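PDB 4L8N: PDZ domain protein from Parabacteroides distasonis, which is of unknown function but binds magnesium and carries PDZ domains that probably recognise peptide segments of partner proteins. Local coordinates for residues G13-I18 and V30-I35; E41-K46 and V93-D98; K47-E52 and L81-L86. All blocks are in the same frame, centred on the assembly; numbering follows the deposited sequence.

Contact 1. Residues G13-I18 and V30-I35; sequences GFTYDI and VIKSII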
ATOM      1  N   GLY A  13     -23.644 -26.471  11.172  1.00 73.84           N
ATOM      2  CA  GLY A  13     -23.976 -25.059  11.036  1.00 69.77           C
ATOM      3  C   GLY A  13     -22.841 -24.059  11.031  1.00 66.13           C
ATOM      4  O   GLY A  13     -22.997 -22.964  11.586  1.00 64.23           O
ATOM      5  N   PHE A  14     -21.721 -24.388  10.370  1.00 60.30           N
ATOM      6  CA  PHE A  14     -20.573 -23.477  10.276  1.00 58.65           C
ATOM      7  C   PHE A  14     -19.651 -23.813   9.124  1.00 64.58           C
ATOM      8  O   PHE A  14     -19.566 -24.972   8.727  1.00 66.39           O
ATOM      9  CB  PHE A  14     -19.751 -23.461  11.591  1.00 59.72           C
ATOM     10  CG  PHE A  14     -19.210 -24.800  12.043  1.00 61.97           C
ATOM     11  CD1 PHE A  14     -18.023 -25.307  11.513  1.00 65.66           C
ATOM     12  CD2 PHE A  14     -19.848 -25.523  13.041  1.00 63.22           C
ATOM     13  CE1 PHE A  14     -17.528 -26.549  11.923  1.00 67.79           C
ATOM     14  CE2 PHE A  14     -19.345 -26.753  13.465  1.00 67.62           C
ATOM     15  CZ  PHE A  14     -18.194 -27.267  12.895  1.00 66.96           C
ATOM     16  N   THR A  15     -18.906 -22.806   8.644  1.00 61.56           N
ATOM     17  CA  THR A  15     -17.846 -22.939   7.634  1.00 62.15           C
ATOM     18  C   THR A  15     -16.514 -22.805   8.378  1.00 67.66           C
ATOM     19  O   THR A  15     -16.446 -22.096   9.382  1.00 67.43           O
ATOM     20  CB  THR A  15     -17.995 -21.917   6.484  1.00 68.45           C
ATOM     21  OG1 THR A  15     -17.834 -20.586   6.967  1.00 63.33           O
ATOM     22  CG2 THR A  15     -19.323 -22.038   5.752  1.00 69.42           C
ATOM     23  N   TYR A  16     -15.472 -23.498   7.919  1.00 65.00           N
ATOM     24  CA  TYR A  16     -14.169 -23.452   8.583  1.00 63.74           C
ATOM     25  C   TYR A  16     -12.998 -23.557   7.600  1.00 67.00           C
ATOM     26  O   TYR A  16     -13.177 -23.912   6.431  1.00 67.95           O
ATOM     27  CB  TYR A  16     -14.066 -24.589   9.620  1.00 65.80           C
ATOM     28  CG  TYR A  16     -13.897 -25.973   9.017  1.00 70.00           C
ATOM     29  CD1 TYR A  16     -15.005 -26.751   8.679  1.00 72.70           C
ATOM     30  CD2 TYR A  16     -12.630 -26.522   8.821  1.00 71.49           C
ATOM     31  CE1 TYR A  16     -14.856 -28.024   8.131  1.00 74.25           C
ATOM     32  CE2 TYR A  16     -12.470 -27.782   8.246  1.00 74.39           C
ATOM     33  CZ  TYR A  16     -13.587 -28.537   7.919  1.00 85.31           C
ATOM     34  OH  TYR A  16     -13.441 -29.802   7.393  1.00 91.18           O
ATOM     35  N   ASP A  17     -11.790 -23.309   8.122  1.00 61.80           N
ATOM     36  CA  ASP A  17     -10.500 -23.463   7.465  1.00 61.55           C
ATOM     37  C   ASP A  17      -9.620 -24.366   8.277  1.00 67.58           C
ATOM     38  O   ASP A  17      -9.792 -24.437   9.491  1.00 66.90           O
ATOM     39  CB  ASP A  17      -9.794 -22.101   7.405  1.00 62.09           C
ATOM     40  CG  ASP A  17     -10.123 -21.173   6.261  1.00 72.08           C
ATOM     41  OD1 ASP A  17     -10.694 -21.651   5.247  1.00 75.65           O
ATOM     42  OD2 ASP A  17      -9.747 -19.988   6.344  1.00 71.70           O
ATOM     43  N   ILE A  18      -8.613 -24.981   7.661  1.00 67.10           N
ATOM     44  CA  ILE A  18      -7.557 -25.621   8.437  1.00 68.50           C
ATOM     45  C   ILE A  18      -6.518 -24.488   8.487  1.00 73.97           C
ATOM     46  O   ILE A  18      -5.925 -24.155   7.453  1.00 75.13           O
ATOM     47  CB  ILE A  18      -7.062 -27.003   7.918  1.00 73.17           C
ATOM     48  CG1 ILE A  18      -8.087 -28.100   8.261  1.00 74.56           C
ATOM     49  CG2 ILE A  18      -5.701 -27.378   8.525  1.00 73.95           C
ATOM     50  CD1 ILE A  18      -8.980 -28.459   7.164  1.00 85.52           C
ATOM     51  N   VAL A  30     -10.512 -23.781  12.227  1.00 57.18           N
ATOM     52  CA  VAL A  30     -10.878 -22.463  12.755  1.00 54.42           C
ATOM     53  C   VAL A  30     -12.172 -22.072  12.063  1.00 59.72           C
ATOM     54  O   VAL A  30     -12.209 -22.018  10.830  1.00 59.65           O
ATOM     55  CB  VAL A  30      -9.766 -21.361  12.596  1.00 54.81           C
ATOM     56  CG1 VAL A  30     -10.312 -19.957  12.884  1.00 51.40           C
ATOM     57  CG2 VAL A  30      -8.558 -21.655  13.481  1.00 55.00           C
ATOM     58  N   ILE A  31     -13.217 -21.788  12.852  1.00 55.76           N
ATOM     59  CA  ILE A  31     -14.543 -21.422  12.366  1.00 54.16           C
ATOM     60  C   ILE A  31     -14.519 -20.029  11.753  1.00 59.43           C
ATOM     61  O   ILE A  31     -14.140 -19.081  12.429  1.00 57.91           O
ATOM     62  CB  ILE A  31     -15.583 -21.509  13.518  1.00 55.81           C
ATOM     63  CG1 ILE A  31     -15.430 -22.771  14.391  1.00 56.62           C
ATOM     64  CG2 ILE A  31     -16.997 -21.225  13.055  1.00 54.04           C
ATOM     65  CD1 ILE A  31     -15.836 -24.013  13.875  1.00 63.11           C
ATOM     66  N   LYS A  32     -15.004 -19.908  10.500  1.00 58.66           N
ATOM     67  CA  LYS A  32     -15.065 -18.665   9.732  1.00 58.37           C
ATOM     68  C   LYS A  32     -16.443 -17.991   9.797  1.00 66.09           C
ATOM     69  O   LYS A  32     -16.537 -16.751   9.768  1.00 67.34           O
ATOM     70  CB  LYS A  32     -14.746 -18.947   8.259  1.00 60.57           C
ATOM     71  CG  LYS A  32     -13.292 -19.261   7.954  1.00 74.76           C
ATOM     72  CD  LYS A  32     -13.030 -19.175   6.452  1.00 85.87           C
ATOM     73  CE  LYS A  32     -13.722 -20.245   5.633  1.00 89.57           C
ATOM     74  NZ  LYS A  32     -13.736 -19.882   4.193  1.00104.41           N
ATOM     75  N   SER A  33     -17.511 -18.799   9.756  1.00 62.00           N
ATOM     76  CA  SER A  33     -18.870 -18.275   9.778  1.00 61.05           C
ATOM     77  C   SER A  33     -19.819 -19.298  10.329  1.00 61.93           C
ATOM     78  O   SER A  33     -19.612 -20.491  10.146  1.00 61.80           O
ATOM     79  CB  SER A  33     -19.321 -17.844   8.382  1.00 66.73           C
ATOM     80  OG  SER A  33     -19.752 -18.979   7.648  1.00 81.83           O
ATOM     81  N   ILE A  34     -20.872 -18.817  10.973  1.00 57.16           N
ATOM     82  CA  ILE A  34     -21.921 -19.614  11.566  1.00 58.45           C
ATOM     83  C   ILE A  34     -23.151 -19.463  10.699  1.00 63.14           C
ATOM     84  O   ILE A  34     -23.478 -18.349  10.278  1.00 64.42           O
ATOM     85  CB  ILE A  34     -22.116 -19.158  13.043  1.00 62.24           C
ATOM     86  CG1 ILE A  34     -21.151 -19.925  13.959  1.00 64.90           C
ATOM     87  CG2 ILE A  34     -23.526 -19.384  13.544  1.00 62.95           C
ATOM     88  CD1 ILE A  34     -19.891 -19.352  14.047  1.00 76.30           C
ATOM     89  N   ILE A  35     -23.818 -20.573  10.404  1.00 59.04           N
ATOM     90  CA  ILE A  35     -25.009 -20.532   9.581  1.00 58.69           C
ATOM     91  C   ILE A  35     -26.215 -20.109  10.455  1.00 61.88           C
ATOM     92  O   ILE A  35     -26.505 -20.746  11.454  1.00 62.02           O
ATOM     93  CB  ILE A  35     -25.186 -21.875   8.850  1.00 63.14           C
ATOM     94  CG1 ILE A  35     -24.108 -21.974   7.758  1.00 63.48           C
ATOM     95  CG2 ILE A  35     -26.600 -22.022   8.255  1.00 62.89           C
ATOM     96  CD1 ILE A  35     -23.526 -23.253   7.596  1.00 73.33           C
TER
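The side chains of F14 and I31 meet on one face of a hairpin between strands 8-18 and 29-34. I31 CD1 sits over the F14 ring, 3.8 Å from its centroid, and is shifted toward the CD1-CE1 rim. This is a CH-pi contact. F14 chi1 of 58° puts CG between the backbone N and the carbonyl carbon, and this lays one ring face over the CD1 methyl. I51 of strand 50-54 packs on both residues.

T15 and S33 lie on the other face. Their hydroxyls are hydrogen-bonded, with T15 OG1 and S33 OG 2.6 Å apart. D17 and K32 cross at about a right angle. The K32 CD methylene lies 3.4 Å from D17 OD2, while K32 NZ makes only a long salt bridge of 3.7 Å to D17 OD1. The stronger partners of the carboxylate are Y291 and K293, both at OD2.

A classic beta bulge sets two residues, K32 and S33, opposite T15 alone. T15 O takes a bond of 2.8 Å from K32 N and a weak one from S33 N. The contact is thus apolar where F14 meets I31, and polar on the other side, where T15 pairs with S33 and D17 with K32.

Contact 2. Residues E41-K46 and V93-D98; sequences EQAGIK and VLVKKD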
ATOM      1  N   GLU A  41     -25.178 -22.689  15.804  1.00 61.07           N
ATOM      2  CA  GLU A  41     -25.460 -21.338  16.291  1.00 60.44           C
ATOM      3  C   GLU A  41     -26.047 -21.385  17.707  1.00 67.25           C
ATOM      4  O   GLU A  41     -25.511 -20.766  18.625  1.00 68.75           O
ATOM      5  CB  GLU A  41     -26.417 -20.593  15.349  1.00 60.16           C
ATOM      6  CG  GLU A  41     -26.548 -19.120  15.706  1.00 62.89           C
ATOM      7  CD  GLU A  41     -27.557 -18.332  14.898  1.00 68.69           C
ATOM      8  OE1 GLU A  41     -28.771 -18.599  15.038  1.00 70.96           O
ATOM      9  OE2 GLU A  41     -27.138 -17.407  14.169  1.00 62.14           O
ATOM     10  N   GLN A  42     -27.127 -22.142  17.873  1.00 64.01           N
ATOM     11  CA  GLN A  42     -27.839 -22.306  19.124  1.00 64.73           C
ATOM     12  C   GLN A  42     -26.923 -22.922  20.217  1.00 70.98           C
ATOM     13  O   GLN A  42     -27.021 -22.510  21.377  1.00 72.07           O
ATOM     14  CB  GLN A  42     -29.084 -23.164  18.863  1.00 66.80           C
ATOM     15  CG  GLN A  42     -30.005 -23.359  20.057  1.00 86.58           C
ATOM     16  CD  GLN A  42     -30.907 -24.538  19.816  1.00113.93           C
ATOM     17  OE1 GLN A  42     -31.977 -24.425  19.196  1.00101.25           O
ATOM     18  NE2 GLN A  42     -30.458 -25.713  20.256  1.00119.52           N
ATOM     19  N   ALA A  43     -26.008 -23.851  19.841  1.00 67.52           N
ATOM     20  CA  ALA A  43     -25.087 -24.524  20.776  1.00 68.26           C
ATOM     21  C   ALA A  43     -24.011 -23.564  21.308  1.00 73.44           C
ATOM     22  O   ALA A  43     -23.392 -23.835  22.343  1.00 74.81           O
ATOM     23  CB  ALA A  43     -24.436 -25.721  20.109  1.00 69.62           C
ATOM     24  N   GLY A  44     -23.820 -22.436  20.623  1.00 67.39           N
ATOM     25  CA  GLY A  44     -22.893 -21.424  21.089  1.00 65.54           C
ATOM     26  C   GLY A  44     -21.568 -21.380  20.387  1.00 67.31           C
ATOM     27  O   GLY A  44     -20.638 -20.759  20.913  1.00 67.81           O
ATOM     28  N   ILE A  45     -21.473 -22.013  19.195  1.00 61.15           N
ATOM     29  CA  ILE A  45     -20.273 -21.947  18.354  1.00 59.42           C
ATOM     30  C   ILE A  45     -20.212 -20.528  17.794  1.00 60.88           C
ATOM     31  O   ILE A  45     -21.210 -20.036  17.272  1.00 59.64           O
ATOM     32  CB  ILE A  45     -20.226 -23.029  17.230  1.00 62.17           C
ATOM     33  CG1 ILE A  45     -20.350 -24.459  17.800  1.00 63.63           C
ATOM     34  CG2 ILE A  45     -18.952 -22.884  16.349  1.00 62.53           C
ATOM     35  CD1 ILE A  45     -19.114 -25.046  18.498  1.00 63.22           C
ATOM     36  N   LYS A  46     -19.066 -19.867  17.946  1.00 56.86           N
ATOM     37  CA  LYS A  46     -18.825 -18.486  17.502  1.00 54.58           C
ATOM     38  C   LYS A  46     -17.680 -18.432  16.493  1.00 57.65           C
ATOM     39  O   LYS A  46     -16.836 -19.318  16.467  1.00 58.03           O
ATOM     40  CB  LYS A  46     -18.485 -17.579  18.716  1.00 56.54           C
ATOM     41  CG  LYS A  46     -19.500 -17.631  19.871  1.00 75.22           C
ATOM     42  CD  LYS A  46     -20.731 -16.733  19.655  1.00 89.01           C
ATOM     43  CE  LYS A  46     -21.798 -16.903  20.721  1.00103.18           C
ATOM     44  NZ  LYS A  46     -21.373 -16.370  22.051  1.00113.20           N
ATOM     45  N   VAL A  93     -18.627 -28.495  23.774  1.00 74.35           N
ATOM     46  CA  VAL A  93     -19.817 -28.039  23.052  1.00 73.51           C
ATOM     47  C   VAL A  93     -20.431 -29.218  22.276  1.00 80.80           C
ATOM     48  O   VAL A  93     -19.761 -29.775  21.398  1.00 82.15           O
ATOM     49  CB  VAL A  93     -19.566 -26.825  22.104  1.00 74.63           C
ATOM     50  CG1 VAL A  93     -20.871 -26.363  21.463  1.00 73.91           C
ATOM     51  CG2 VAL A  93     -18.879 -25.656  22.811  1.00 72.92           C
ATOM     52  N   LEU A  94     -21.697 -29.585  22.581  1.00 76.58           N
ATOM     53  CA  LEU A  94     -22.368 -30.622  21.816  1.00 77.29           C
ATOM     54  C   LEU A  94     -23.152 -29.972  20.665  1.00 80.23           C
ATOM     55  O   LEU A  94     -24.139 -29.252  20.900  1.00 79.04           O
ATOM     56  CB  LEU A  94     -23.289 -31.483  22.684  1.00 79.83           C
ATOM     57  CG  LEU A  94     -23.942 -32.667  21.958  1.00 86.33           C
ATOM     58  CD1 LEU A  94     -22.957 -33.820  21.783  1.00 88.47           C
ATOM     59  CD2 LEU A  94     -25.159 -33.140  22.695  1.00 91.59           C
ATOM     60  N   VAL A  95     -22.724 -30.243  19.421  1.00 75.14           N
ATOM     61  CA  VAL A  95     -23.376 -29.651  18.262  1.00 72.56           C
ATOM     62  C   VAL A  95     -24.299 -30.681  17.599  1.00 79.57           C
ATOM     63  O   VAL A  95     -23.847 -31.716  17.114  1.00 79.55           O
ATOM     64  CB  VAL A  95     -22.344 -29.030  17.275  1.00 73.34           C
ATOM     65  CG1 VAL A  95     -23.002 -28.539  15.989  1.00 71.80           C
ATOM     66  CG2 VAL A  95     -21.585 -27.900  17.940  1.00 71.43           C
ATOM     67  N   LYS A  96     -25.603 -30.356  17.554  1.00 78.46           N
ATOM     68  CA  LYS A  96     -26.613 -31.174  16.895  1.00 80.16           C
ATOM     69  C   LYS A  96     -26.489 -30.937  15.385  1.00 85.03           C
ATOM     70  O   LYS A  96     -26.048 -29.857  14.967  1.00 84.68           O
ATOM     71  CB  LYS A  96     -28.032 -30.877  17.441  1.00 83.23           C
ATOM     72  CG  LYS A  96     -28.148 -31.113  18.960  1.00102.67           C
ATOM     73  CD  LYS A  96     -29.576 -31.267  19.496  1.00113.91           C
ATOM     74  CE  LYS A  96     -29.542 -31.807  20.918  1.00127.60           C
ATOM     75  NZ  LYS A  96     -30.889 -32.193  21.425  1.00133.92           N
ATOM     76  N   LYS A  97     -26.794 -31.956  14.573  1.00 82.82           N
ATOM     77  CA  LYS A  97     -26.678 -31.845  13.119  1.00 82.34           C
ATOM     78  C   LYS A  97     -27.935 -31.252  12.517  1.00 85.17           C
ATOM     79  O   LYS A  97     -29.021 -31.332  13.109  1.00 85.27           O
ATOM     80  CB  LYS A  97     -26.384 -33.210  12.474  1.00 87.86           C
ATOM     81  CG  LYS A  97     -25.074 -33.258  11.693  1.00105.54           C
ATOM     82  CD  LYS A  97     -24.839 -34.626  11.047  1.00117.01           C
ATOM     83  CE  LYS A  97     -24.121 -35.632  11.917  1.00122.73           C
ATOM     84  NZ  LYS A  97     -24.005 -36.947  11.235  1.00128.23           N
ATOM     85  N   ASP A  98     -27.781 -30.649  11.335  1.00 79.64           N
ATOM     86  CA  ASP A  98     -28.903 -30.086  10.614  1.00 78.39           C
ATOM     87  C   ASP A  98     -29.079 -30.924   9.365  1.00 81.70           C
ATOM     88  O   ASP A  98     -28.228 -30.942   8.468  1.00 79.16           O
ATOM     89  CB  ASP A  98     -28.718 -28.584  10.346  1.00 78.42           C
ATOM     90  CG  ASP A  98     -28.584 -27.769  11.622  1.00 86.10           C
ATOM     91  OD1 ASP A  98     -29.464 -27.909  12.515  1.00 87.45           O
ATOM     92  OD2 ASP A  98     -27.592 -27.007  11.737  1.00 85.90           O
TER
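Apolar contacts carry the meeting of A43 and I45 with V93 and V95. I45 enters through CG1 and CD1. Its CD1 methyl lies 3.7 Å from V93 CG1, and its CG1 methylene lies 3.7 Å from V95 CG2. I45 runs obliquely to V93 and at about a right angle to V95, and so bridges the two valines. Chi1 of V93 is -176°. This sets CG1 opposite the backbone N and directs it at the isoleucine. V95 uses its other branch, CG2, which stands beside its own backbone N. The A43 methyl joins them, 3.9 Å from V93 CG1.

Contacts of carbon with carbonyl oxygen come second. A43 CB rests 3.6 Å from the carbonyl oxygen O of L94, the residue between the two valines. In return V93 CG1 lies 3.7 Å from A43 O.

The two segments share no backbone bond. V93 and V95 pair instead with L81 and V79 of strand 78-84. G44 closes helix 39-43 in a Schellman motif with positive phi, and G44 N bonds to E41 O at 3.1 Å. The turn delivers I45 to the inner side, where L81, I83 and I31 also pack on it. An alanine here, lacking CG1 and CD1, would probably leave V93 CG1 and V95 CG2 without their shared partner and open a gap between the turn and the sheet.

The end of helix 39-43 and the loop after it are therefore joined to strand 91-101 of the PDZ fold by van der Waals packing of aliphatic groups, and the fit depends on shape rather than on charge.

Contact 3. Residues K47-E52 and L81-L86; sequences KYDVIE and LTISNL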
ATOM      1  N   LYS A  47     -17.666 -17.394  15.652  1.00 53.83           N
ATOM      2  CA  LYS A  47     -16.603 -17.136  14.687  1.00 53.16           C
ATOM      3  C   LYS A  47     -15.240 -17.131  15.370  1.00 54.43           C
ATOM      4  O   LYS A  47     -15.105 -16.597  16.489  1.00 53.88           O
ATOM      5  CB  LYS A  47     -16.810 -15.750  14.048  1.00 54.70           C
ATOM      6  CG  LYS A  47     -17.596 -15.700  12.755  1.00 69.95           C
ATOM      7  CD  LYS A  47     -17.726 -14.208  12.336  1.00 70.75           C
ATOM      8  CE  LYS A  47     -17.746 -13.977  10.853  1.00 80.12           C
ATOM      9  NZ  LYS A  47     -19.090 -14.254  10.270  1.00 97.13           N
ATOM     10  N   TYR A  48     -14.239 -17.717  14.689  1.00 48.69           N
ATOM     11  CA  TYR A  48     -12.811 -17.770  15.044  1.00 48.32           C
ATOM     12  C   TYR A  48     -12.550 -18.749  16.191  1.00 54.35           C
ATOM     13  O   TYR A  48     -11.414 -18.858  16.647  1.00 55.32           O
ATOM     14  CB  TYR A  48     -12.189 -16.351  15.263  1.00 48.06           C
ATOM     15  CG  TYR A  48     -12.598 -15.396  14.147  1.00 49.58           C
ATOM     16  CD1 TYR A  48     -12.431 -15.747  12.805  1.00 50.38           C
ATOM     17  CD2 TYR A  48     -13.280 -14.215  14.429  1.00 50.80           C
ATOM     18  CE1 TYR A  48     -12.921 -14.941  11.777  1.00 50.05           C
ATOM     19  CE2 TYR A  48     -13.749 -13.388  13.411  1.00 51.70           C
ATOM     20  CZ  TYR A  48     -13.562 -13.750  12.084  1.00 60.14           C
ATOM     21  OH  TYR A  48     -14.016 -12.929  11.074  1.00 62.87           O
ATOM     22  N   ASP A  49     -13.559 -19.573  16.544  1.00 51.59           N
ATOM     23  CA  ASP A  49     -13.401 -20.666  17.496  1.00 53.14           C
ATOM     24  C   ASP A  49     -12.454 -21.673  16.891  1.00 57.85           C
ATOM     25  O   ASP A  49     -12.467 -21.856  15.660  1.00 54.81           O
ATOM     26  CB  ASP A  49     -14.756 -21.355  17.808  1.00 55.81           C
ATOM     27  CG  ASP A  49     -15.555 -20.780  18.958  1.00 63.54           C
ATOM     28  OD1 ASP A  49     -15.063 -19.836  19.607  1.00 64.77           O
ATOM     29  OD2 ASP A  49     -16.686 -21.277  19.207  1.00 66.99           O
ATOM     30  N   VAL A  50     -11.629 -22.316  17.750  1.00 57.40           N
ATOM     31  CA  VAL A  50     -10.665 -23.338  17.345  1.00 57.96           C
ATOM     32  C   VAL A  50     -11.159 -24.707  17.801  1.00 62.64           C
ATOM     33  O   VAL A  50     -11.364 -24.924  18.998  1.00 61.82           O
ATOM     34  CB  VAL A  50      -9.247 -23.040  17.875  1.00 62.11           C
ATOM     35  CG1 VAL A  50      -8.289 -24.190  17.572  1.00 63.54           C
ATOM     36  CG2 VAL A  50      -8.712 -21.742  17.289  1.00 60.72           C
ATOM     37  N   ILE A  51     -11.356 -25.628  16.845  1.00 60.97           N
ATOM     38  CA  ILE A  51     -11.740 -27.003  17.171  1.00 63.16           C
ATOM     39  C   ILE A  51     -10.461 -27.737  17.622  1.00 69.44           C
ATOM     40  O   ILE A  51      -9.551 -27.972  16.815  1.00 69.55           O
ATOM     41  CB  ILE A  51     -12.470 -27.737  16.023  1.00 66.26           C
ATOM     42  CG1 ILE A  51     -13.750 -26.979  15.583  1.00 63.76           C
ATOM     43  CG2 ILE A  51     -12.751 -29.209  16.419  1.00 68.80           C
ATOM     44  CD1 ILE A  51     -14.451 -27.575  14.409  1.00 63.69           C
ATOM     45  N   GLU A  52     -10.368 -28.016  18.923  1.00 66.53           N
ATOM     46  CA  GLU A  52      -9.207 -28.679  19.508  1.00 68.18           C
ATOM     47  C   GLU A  52      -9.344 -30.195  19.413  1.00 76.15           C
ATOM     48  O   GLU A  52      -8.374 -30.878  19.080  1.00 77.89           O
ATOM     49  CB  GLU A  52      -9.002 -28.246  20.971  1.00 69.52           C
ATOM     50  CG  GLU A  52      -8.641 -26.777  21.140  1.00 71.75           C
ATOM     51  CD  GLU A  52      -7.211 -26.376  20.843  1.00 87.39           C
ATOM     52  OE1 GLU A  52      -6.356 -27.272  20.651  1.00 88.87           O
ATOM     53  OE2 GLU A  52      -6.939 -25.154  20.831  1.00 78.71           O
ATOM     54  N   LEU A  81     -17.687 -31.296  20.646  1.00 79.13           N
ATOM     55  CA  LEU A  81     -16.516 -30.522  20.273  1.00 75.66           C
ATOM     56  C   LEU A  81     -15.812 -29.928  21.475  1.00 76.71           C
ATOM     57  O   LEU A  81     -16.450 -29.465  22.419  1.00 76.30           O
ATOM     58  CB  LEU A  81     -16.972 -29.400  19.328  1.00 72.94           C
ATOM     59  CG  LEU A  81     -16.650 -29.516  17.830  1.00 76.40           C
ATOM     60  CD1 LEU A  81     -16.967 -30.888  17.257  1.00 77.96           C
ATOM     61  CD2 LEU A  81     -17.383 -28.445  17.047  1.00 75.53           C
ATOM     62  N   THR A  82     -14.492 -29.961  21.440  1.00 72.28           N
ATOM     63  CA  THR A  82     -13.646 -29.318  22.429  1.00 71.75           C
ATOM     64  C   THR A  82     -13.177 -28.061  21.743  1.00 72.61           C
ATOM     65  O   THR A  82     -12.460 -28.145  20.746  1.00 71.49           O
ATOM     66  CB  THR A  82     -12.528 -30.242  22.902  1.00 82.34           C
ATOM     67  OG1 THR A  82     -13.116 -31.413  23.488  1.00 86.00           O
ATOM     68  CG2 THR A  82     -11.582 -29.559  23.888  1.00 78.59           C
ATOM     69  N   ILE A  83     -13.657 -26.904  22.217  1.00 66.85           N
ATOM     70  CA  ILE A  83     -13.357 -25.620  21.617  1.00 63.99           C
ATOM     71  C   ILE A  83     -12.412 -24.788  22.476  1.00 68.83           C
ATOM     72  O   ILE A  83     -12.435 -24.879  23.699  1.00 70.39           O
ATOM     73  CB  ILE A  83     -14.687 -24.836  21.349  1.00 65.30           C
ATOM     74  CG1 ILE A  83     -15.640 -25.542  20.330  1.00 64.88           C
ATOM     75  CG2 ILE A  83     -14.437 -23.374  20.965  1.00 64.07           C
ATOM     76  CD1 ILE A  83     -15.111 -25.801  18.865  1.00 60.80           C
ATOM     77  N   SER A  84     -11.613 -23.942  21.813  1.00 63.82           N
ATOM     78  CA  SER A  84     -10.814 -22.906  22.431  1.00 62.43           C
ATOM     79  C   SER A  84     -11.013 -21.591  21.641  1.00 64.08           C
ATOM     80  O   SER A  84     -11.203 -21.591  20.414  1.00 61.98           O
ATOM     81  CB  SER A  84      -9.343 -23.294  22.558  1.00 65.20           C
ATOM     82  OG  SER A  84      -8.572 -23.075  21.389  1.00 69.10           O
ATOM     83  N   ASN A  85     -11.016 -20.483  22.378  1.00 60.62           N
ATOM     84  CA  ASN A  85     -11.116 -19.119  21.868  1.00 58.82           C
ATOM     85  C   ASN A  85     -10.485 -18.152  22.890  1.00 63.95           C
ATOM     86  O   ASN A  85      -9.777 -18.590  23.807  1.00 65.93           O
ATOM     87  CB  ASN A  85     -12.569 -18.760  21.563  1.00 58.69           C
ATOM     88  CG  ASN A  85     -13.506 -18.962  22.707  1.00 69.78           C
ATOM     89  OD1 ASN A  85     -13.172 -18.731  23.862  1.00 73.14           O
ATOM     90  ND2 ASN A  85     -14.688 -19.451  22.413  1.00 63.74           N
ATOM     91  N   LEU A  86     -10.748 -16.854  22.745  1.00 59.24           N
ATOM     92  CA  LEU A  86     -10.206 -15.811  23.615  1.00 58.76           C
ATOM     93  C   LEU A  86     -10.965 -15.711  24.960  1.00 70.15           C
ATOM     94  O   LEU A  86     -10.427 -15.145  25.911  1.00 72.33           O
ATOM     95  CB  LEU A  86     -10.186 -14.463  22.872  1.00 55.60           C
ATOM     96  CG  LEU A  86      -9.333 -14.408  21.574  1.00 55.63           C
ATOM     97  CD1 LEU A  86      -9.481 -13.047  20.881  1.00 52.40           C
ATOM     98  CD2 LEU A  86      -7.867 -14.682  21.862  1.00 55.40           C
TER
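S84 OG donates a hydrogen bond to E52 OE2, at 2.7 Å the shortest polar bond here. It uses the anti lone pair of OE2, on the side away from the other carboxylate oxygen. E52 bends at chi2 (-78°), which folds the carboxylate back over the neighbouring strand to the serine. Its OE1 is held separately by a salt bridge to K28, so both oxygens have partners, and the lysine would probably favour the charged form.

A second polar pair lies just before strand 50-54 and just after strand 78-84. N85 ND2 gives a nearly straight bond of 2.9 Å to D49 OD1, with an N-H...O angle of 169°. The oxygen lies in the amide plane of N85, but the donor comes from above the carboxylate plane of D49. The two side chains run side by side. D49 OD2 accepts from K46 N, and N85 OD1 accepts from S87 N and S88 N. I83 CG2 packs against the D49 carboxylate carbon, 3.5 Å from CG.

The buried face is aliphatic. I51 CG1 lies 3.7 Å from I83 CD1, and I51 CD1 lies 4.0 Å from L81 CD2. Between the strands, V50 and S84 form a hydrogen-bonded antiparallel pair. V50 N reaches S84 O at 2.8 Å, and E52 N reaches T82 O at 2.8 Å.

Strands 50-54 and 78-84 are neighbours in the antiparallel sheet of this domain. An antiparallel sheet of this kind, curled round an aliphatic core with short helices 39-43 and 67-71, is characteristic of PDZ domains.

All three contacts belong to one antiparallel sheet and the short helix beside it. Contact 1 joins strand 29-34 to strand 8-18, and is only partly buried. Contacts 2 and 3 are buried. Contacts 1 and 3 are strand pairings, with backbone bonds and polar side-chain pairs beside them. Contact 2 sets a helix end and the loop after it on a strand and is aliphatic. The three meet in one apolar interior, where contact 2 packs against side chains of both other contacts. Backbone bonds also tie them, from I31 to Y48 and D49, and from L81 to V93.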